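Local structure of chitin deacetylase 1 (Bombyx mori, 5ZNT) at residues Thr91-Gly95 against Lys328-Asn334; Leu216-Pro222 against Phe249-Asn253. The protein removes the acetyl groups from N-acetyl-D-glucosamine residues of chitin by zinc-dependent hydrolysis, giving chitosan and acetate. All blocks are in the same frame, centred on the assembly; numbering follows the deposited sequence.

Contact 1: Thr91-Gly95 against Lys328-Asn334; sequences THRKG and KCSVEGN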
loop_
_atom_site.group_PDB
_atom_site.type_symbol
_atom_site.label_atom_id
_atom_site.label_comp_id
_atom_site.label_asym_id
_atom_site.label_seq_id
_atom_site.Cartn_x
_atom_site.Cartn_y
_atom_site.Cartn_z
ATOM N N THR A 91 9.874 -11.824 1.670
ATOM C CA THR A 91 8.660 -11.315 1.046
ATOM C C THR A 91 8.980 -10.562 -0.242
ATOM O O THR A 91 8.299 -10.736 -1.259
ATOM C CB THR A 91 7.940 -10.413 2.059
ATOM O OG1 THR A 91 7.546 -11.202 3.189
ATOM C CG2 THR A 91 6.729 -9.714 1.454
ATOM N N HIS A 92 10.009 -9.714 -0.209
ATOM C CA HIS A 92 10.445 -8.981 -1.391
ATOM C C HIS A 92 10.998 -9.937 -2.448
ATOM O O HIS A 92 10.671 -9.816 -3.637
ATOM C CB HIS A 92 11.496 -7.954 -0.970
ATOM C CG HIS A 92 11.909 -6.995 -2.051
ATOM N ND1 HIS A 92 12.958 -7.247 -2.911
ATOM C CD2 HIS A 92 11.453 -5.764 -2.371
ATOM C CE1 HIS A 92 13.118 -6.220 -3.726
ATOM N NE2 HIS A 92 12.218 -5.303 -3.420
ATOM N N ARG A 93 11.810 -10.917 -2.024
ATOM C CA ARG A 93 12.358 -11.896 -2.967
ATOM C C ARG A 93 11.241 -12.626 -3.695
ATOM O O ARG A 93 11.364 -12.930 -4.890
ATOM C CB ARG A 93 13.268 -12.900 -2.235
ATOM C CG ARG A 93 13.987 -13.876 -3.174
ATOM C CD ARG A 93 14.797 -14.904 -2.422
ATOM N NE ARG A 93 13.958 -15.925 -1.802
ATOM C CZ ARG A 93 13.521 -17.022 -2.415
ATOM N NH1 ARG A 93 13.832 -17.243 -3.690
ATOM N NH2 ARG A 93 12.761 -17.892 -1.752
ATOM N N LYS A 94 10.126 -12.896 -2.999
ATOM C CA LYS A 94 8.982 -13.576 -3.594
ATOM C C LYS A 94 8.150 -12.669 -4.490
ATOM O O LYS A 94 7.164 -13.138 -5.059
ATOM C CB LYS A 94 8.083 -14.174 -2.505
ATOM C CG LYS A 94 8.691 -15.414 -1.824
ATOM C CD LYS A 94 8.756 -16.570 -2.796
ATOM C CE LYS A 94 9.074 -17.870 -2.075
ATOM N NZ LYS A 94 8.767 -19.063 -2.928
ATOM N N GLY A 95 8.508 -11.397 -4.632
ATOM C CA GLY A 95 7.862 -10.521 -5.589
ATOM C C GLY A 95 6.793 -9.609 -5.026
ATOM O O GLY A 95 6.137 -8.900 -5.804
ATOM N N LYS A 328 9.407 -11.157 -11.201
ATOM C CA LYS A 328 9.323 -12.163 -10.149
ATOM C C LYS A 328 8.001 -12.920 -10.257
ATOM O O LYS A 328 7.209 -13.004 -9.316
ATOM C CB LYS A 328 9.516 -11.526 -8.768
ATOM C CG LYS A 328 10.902 -10.922 -8.597
ATOM C CD LYS A 328 11.122 -10.386 -7.201
ATOM C CE LYS A 328 11.442 -8.907 -7.230
ATOM N NZ LYS A 328 11.957 -8.455 -5.906
ATOM N N CYS A 329 7.794 -13.477 -11.456
ATOM C CA CYS A 329 6.528 -14.101 -11.813
ATOM C C CYS A 329 6.130 -15.165 -10.800
ATOM O O CYS A 329 5.083 -15.065 -10.146
ATOM C CB CYS A 329 6.619 -14.704 -13.222
ATOM S SG CYS A 329 5.076 -15.439 -13.809
ATOM N N SER A 330 6.948 -16.199 -10.666
ATOM C CA SER A 330 6.622 -17.335 -9.810
ATOM C C SER A 330 7.930 -17.800 -9.170
ATOM O O SER A 330 8.530 -18.802 -9.568
ATOM C CB SER A 330 5.940 -18.451 -10.593
ATOM O OG SER A 330 5.080 -19.180 -9.733
ATOM N N VAL A 331 8.375 -17.042 -8.168
ATOM C CA VAL A 331 9.690 -17.257 -7.588
ATOM C C VAL A 331 9.666 -18.494 -6.707
ATOM O O VAL A 331 8.788 -18.657 -5.848
ATOM C CB VAL A 331 10.132 -16.015 -6.797
ATOM C CG1 VAL A 331 11.482 -16.257 -6.120
ATOM C CG2 VAL A 331 10.212 -14.830 -7.731
ATOM N N GLU A 332 10.633 -19.378 -6.918
ATOM C CA GLU A 332 10.867 -20.458 -5.971
ATOM C C GLU A 332 12.184 -20.206 -5.246
ATOM O O GLU A 332 12.283 -19.268 -4.444
ATOM C CB GLU A 332 10.854 -21.803 -6.698
ATOM C CG GLU A 332 9.687 -21.921 -7.663
ATOM C CD GLU A 332 9.465 -23.333 -8.144
ATOM O OE1 GLU A 332 8.553 -24.000 -7.608
ATOM O OE2 GLU A 332 10.206 -23.772 -9.051
ATOM N N GLY A 333 13.203 -21.018 -5.524
ATOM C CA GLY A 333 14.544 -20.785 -5.007
ATOM C C GLY A 333 14.681 -20.906 -3.494
ATOM O O GLY A 333 13.832 -21.455 -2.787
ATOM N N ASN A 334 15.786 -20.352 -2.998
ATOM C CA ASN A 334 16.115 -20.438 -1.588
ATOM C C ASN A 334 16.170 -19.053 -0.952
ATOM O O ASN A 334 16.470 -18.066 -1.631
ATOM C CB ASN A 334 17.469 -21.132 -1.388
ATOM C CG ASN A 334 17.479 -22.547 -1.923
ATOM O OD1 ASN A 334 16.499 -23.278 -1.803
ATOM N ND2 ASN A 334 18.582 -22.931 -2.532
HETATM O O HOH W 1 6.798 -14.948 -7.383
#

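Contact 2: Leu216-Pro222 against Phe249-Asn253; sequences LDRREDP and FLNHN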
loop_
_atom_site.group_PDB
_atom_site.type_symbol
_atom_site.label_atom_id
_atom_site.label_comp_id
_atom_site.label_asym_id
_atom_site.label_seq_id
_atom_site.Cartn_x
_atom_site.Cartn_y
_atom_site.Cartn_z
ATOM N N LEU A 216 -14.698 1.925 0.934
ATOM C CA LEU A 216 -15.562 0.852 0.487
ATOM C C LEU A 216 -16.954 1.051 1.087
ATOM O O LEU A 216 -17.111 1.684 2.133
ATOM C CB LEU A 216 -14.988 -0.513 0.883
ATOM C CG LEU A 216 -13.955 -1.182 -0.060
ATOM C CD1 LEU A 216 -12.943 -0.241 -0.623
ATOM C CD2 LEU A 216 -13.240 -2.320 0.671
ATOM N N ASP A 217 -17.962 0.521 0.392
ATOM C CA ASP A 217 -19.368 0.618 0.791
ATOM C C ASP A 217 -19.666 -0.528 1.747
ATOM O O ASP A 217 -19.603 -1.702 1.370
ATOM C CB ASP A 217 -20.259 0.580 -0.456
ATOM C CG ASP A 217 -21.757 0.711 -0.148
ATOM O OD1 ASP A 217 -22.172 0.783 1.028
ATOM O OD2 ASP A 217 -22.530 0.741 -1.124
ATOM N N ARG A 218 -19.950 -0.201 3.000
ATOM C CA ARG A 218 -20.151 -1.238 4.001
ATOM C C ARG A 218 -21.619 -1.623 4.171
ATOM O O ARG A 218 -21.935 -2.417 5.064
ATOM C CB ARG A 218 -19.603 -0.762 5.337
ATOM C CG ARG A 218 -20.420 0.405 5.800
ATOM C CD ARG A 218 -20.322 0.616 7.248
ATOM N NE ARG A 218 -19.171 1.442 7.550
ATOM C CZ ARG A 218 -18.964 1.984 8.738
ATOM N NH1 ARG A 218 -19.856 1.780 9.710
ATOM N NH2 ARG A 218 -17.877 2.724 8.949
ATOM N N ARG A 219 -22.522 -1.062 3.366
ATOM C CA ARG A 219 -23.946 -1.319 3.556
ATOM C C ARG A 219 -24.244 -2.794 3.335
ATOM O O ARG A 219 -23.910 -3.352 2.284
ATOM C CB ARG A 219 -24.772 -0.454 2.603
ATOM C CG ARG A 219 -24.932 0.989 3.066
ATOM C CD ARG A 219 -25.679 1.788 2.012
ATOM N NE ARG A 219 -25.090 1.597 0.690
ATOM C CZ ARG A 219 -25.698 1.891 -0.456
ATOM N NH1 ARG A 219 -26.929 2.390 -0.450
ATOM N NH2 ARG A 219 -25.078 1.673 -1.609
ATOM N N GLU A 220 -24.863 -3.426 4.339
ATOM C CA GLU A 220 -25.206 -4.842 4.236
ATOM C C GLU A 220 -26.253 -5.080 3.154
ATOM O O GLU A 220 -26.274 -6.144 2.526
ATOM C CB GLU A 220 -25.700 -5.349 5.591
ATOM C CG GLU A 220 -25.635 -6.857 5.771
ATOM C CD GLU A 220 -25.818 -7.271 7.224
ATOM O OE1 GLU A 220 -25.938 -8.492 7.499
ATOM O OE2 GLU A 220 -25.836 -6.370 8.096
ATOM N N ASP A 221 -27.100 -4.089 2.898
ATOM C CA ASP A 221 -28.112 -4.153 1.850
ATOM C C ASP A 221 -27.995 -2.891 1.008
ATOM O O ASP A 221 -28.717 -1.909 1.232
ATOM C CB ASP A 221 -29.510 -4.299 2.445
ATOM C CG ASP A 221 -30.534 -4.712 1.415
ATOM O OD1 ASP A 221 -30.140 -5.366 0.421
ATOM O OD2 ASP A 221 -31.725 -4.371 1.593
ATOM N N PRO A 222 -27.092 -2.885 0.019
ATOM C CA PRO A 222 -26.855 -1.664 -0.773
ATOM C C PRO A 222 -28.050 -1.236 -1.617
ATOM O O PRO A 222 -28.005 -0.197 -2.287
ATOM C CB PRO A 222 -25.665 -2.051 -1.665
ATOM C CG PRO A 222 -25.034 -3.250 -0.994
ATOM C CD PRO A 222 -26.161 -3.974 -0.333
ATOM N N PHE A 249 -19.641 -8.340 1.212
ATOM C CA PHE A 249 -18.987 -7.035 1.161
ATOM C C PHE A 249 -17.912 -6.999 0.072
ATOM O O PHE A 249 -17.824 -6.034 -0.705
ATOM C CB PHE A 249 -18.420 -6.749 2.555
ATOM C CG PHE A 249 -17.475 -5.594 2.631
ATOM C CD1 PHE A 249 -17.942 -4.316 2.878
ATOM C CD2 PHE A 249 -16.110 -5.798 2.513
ATOM C CE1 PHE A 249 -17.071 -3.257 2.995
ATOM C CE2 PHE A 249 -15.220 -4.732 2.624
ATOM C CZ PHE A 249 -15.706 -3.467 2.865
ATOM N N LEU A 250 -17.110 -8.059 -0.035
ATOM C CA LEU A 250 -16.101 -8.105 -1.091
ATOM C C LEU A 250 -16.740 -8.147 -2.475
ATOM O O LEU A 250 -16.281 -7.459 -3.389
ATOM C CB LEU A 250 -15.193 -9.312 -0.895
ATOM C CG LEU A 250 -14.283 -9.258 0.327
ATOM C CD1 LEU A 250 -13.825 -10.671 0.638
ATOM C CD2 LEU A 250 -13.085 -8.320 0.096
ATOM N N ASN A 251 -17.793 -8.952 -2.656
ATOM C CA ASN A 251 -18.464 -8.993 -3.957
ATOM C C ASN A 251 -19.079 -7.653 -4.317
ATOM O O ASN A 251 -18.949 -7.200 -5.459
ATOM C CB ASN A 251 -19.540 -10.060 -3.965
ATOM C CG ASN A 251 -18.989 -11.407 -4.293
ATOM O OD1 ASN A 251 -17.904 -11.526 -4.876
ATOM N ND2 ASN A 251 -19.716 -12.440 -3.915
ATOM N N HIS A 252 -19.764 -7.010 -3.358
ATOM C CA HIS A 252 -20.437 -5.743 -3.652
ATOM C C HIS A 252 -19.435 -4.677 -4.069
ATOM O O HIS A 252 -19.663 -3.945 -5.039
ATOM C CB HIS A 252 -21.247 -5.270 -2.437
ATOM C CG HIS A 252 -21.777 -3.874 -2.571
ATOM N ND1 HIS A 252 -22.529 -3.460 -3.652
ATOM C CD2 HIS A 252 -21.651 -2.791 -1.768
ATOM C CE1 HIS A 252 -22.840 -2.182 -3.507
ATOM N NE2 HIS A 252 -22.310 -1.749 -2.375
ATOM N N ASN A 253 -18.307 -4.575 -3.359
ATOM C CA ASN A 253 -17.363 -3.525 -3.716
ATOM C C ASN A 253 -16.544 -3.894 -4.948
ATOM O O ASN A 253 -16.182 -3.012 -5.736
ATOM C CB ASN A 253 -16.491 -3.192 -2.504
ATOM C CG ASN A 253 -17.246 -2.360 -1.480
ATOM O OD1 ASN A 253 -17.522 -1.188 -1.714
ATOM N ND2 ASN A 253 -17.600 -2.966 -0.360
#

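Contact 1: Thr91-Gly95 against Lys328-Asn334
R93 leaves helix 85-93 with CG opposite its backbone N (chi1 -174°), runs straight through chi2 and bends at chi3 (75°), which lays the guanidinium beside the loop at E332-N334. K94 turns back at chi2 (-68°) before stretching out to the same loop, and K328 reaches the other way, toward the helix end. The R93 guanidinium meets E332 O edge-on: NH1 bonds to that oxygen at 2.7 Å, and NH2 adds a weak bond at 3.1 Å. N334 O sits over the centre of one guanidinium face, 3.2 Å from R93 CZ, while E90 forms a salt bridge to NH2. K94 NZ takes V331 O at 2.9 Å, approaching from above the carbonyl plane. At the helix terminus G95, with positive phi, closes a Schellman motif, and its N and K328 NZ hold H92 O from opposite faces, the lysine at 2.9 Å. The imidazole of H92 bonds S141 instead. V331 puts CG1 3.5 Å from R93 O, and V331 N donates to a water that lies within bonding distance of K94 O and K328 O. Two cationic side chains thus grip carbonyls of an irregular loop, and a third grips the last turn of the helix. With carbonyls rather than carboxylates as partners, the bonds across this surface contact are charge-to-dipole in kind, and K328 probably adds favourable charge at the negative end of the helix dipole.

Contact 2: Leu216-Pro222 against Phe249-Asn253
The loop that follows strand 209-214 packs here on one side of helix 243-258, joined to it by an asparagine that pairs with backbone and by a histidine-carboxylate bond. N253 holds both polar groups of D217's backbone: its OD1 accepts from D217 N at 2.7 Å, and its ND2 donates to D217 O at 2.9 Å. ND2 also bonds F249 O one turn back, which fixes the amide's rotation; R256 is a further donor to OD1. One turn of the loop is organised by the D217 carboxylate. H252 NE2 reaches D217 OD2 at 2.8 Å, nearly straight (171°) and in the plane of the imidazole, but from above the carboxylate plane. R219 grips the same carboxylate side-on, NE to OD1 and NH2 to OD2, in a salt bridge. P222 covers one imidazole face, with CG 3.4 Å from the ring centroid in a CH-pi contact. Beside these polar contacts, L216 CD2 lies 3.5 Å from F249 CZ, the two side chains crossing at about a right angle. R219 N also bonds D217 OD1, closing the Asx turn that shapes this strand-to-helix connection.

From the N terminus, the chain passes strand 75-78 and enters helix 85-93, whose last turn and the residues just past it (91-95) form the first half of contact 1. It then runs through the zinc-binding histidines H101 and H105 and on to strand 209-214. Contact 2 closes a short loop there, with 26 residues between its segments, by bringing 216-222 against helix 243-258. After strands 265-270 and 298-300 the chain returns at 328-334 to close contact 1 across 232 residues, so contact 2 is nested inside that long loop. The two are separate, with centres about 33 Å apart. Contact 1 ties a helix of the deacetylase domain to the loop between helix 316-319 and strand 341-345, which the C70-C329 disulfide also anchors; contact 2 joins a post-strand loop to its following helix.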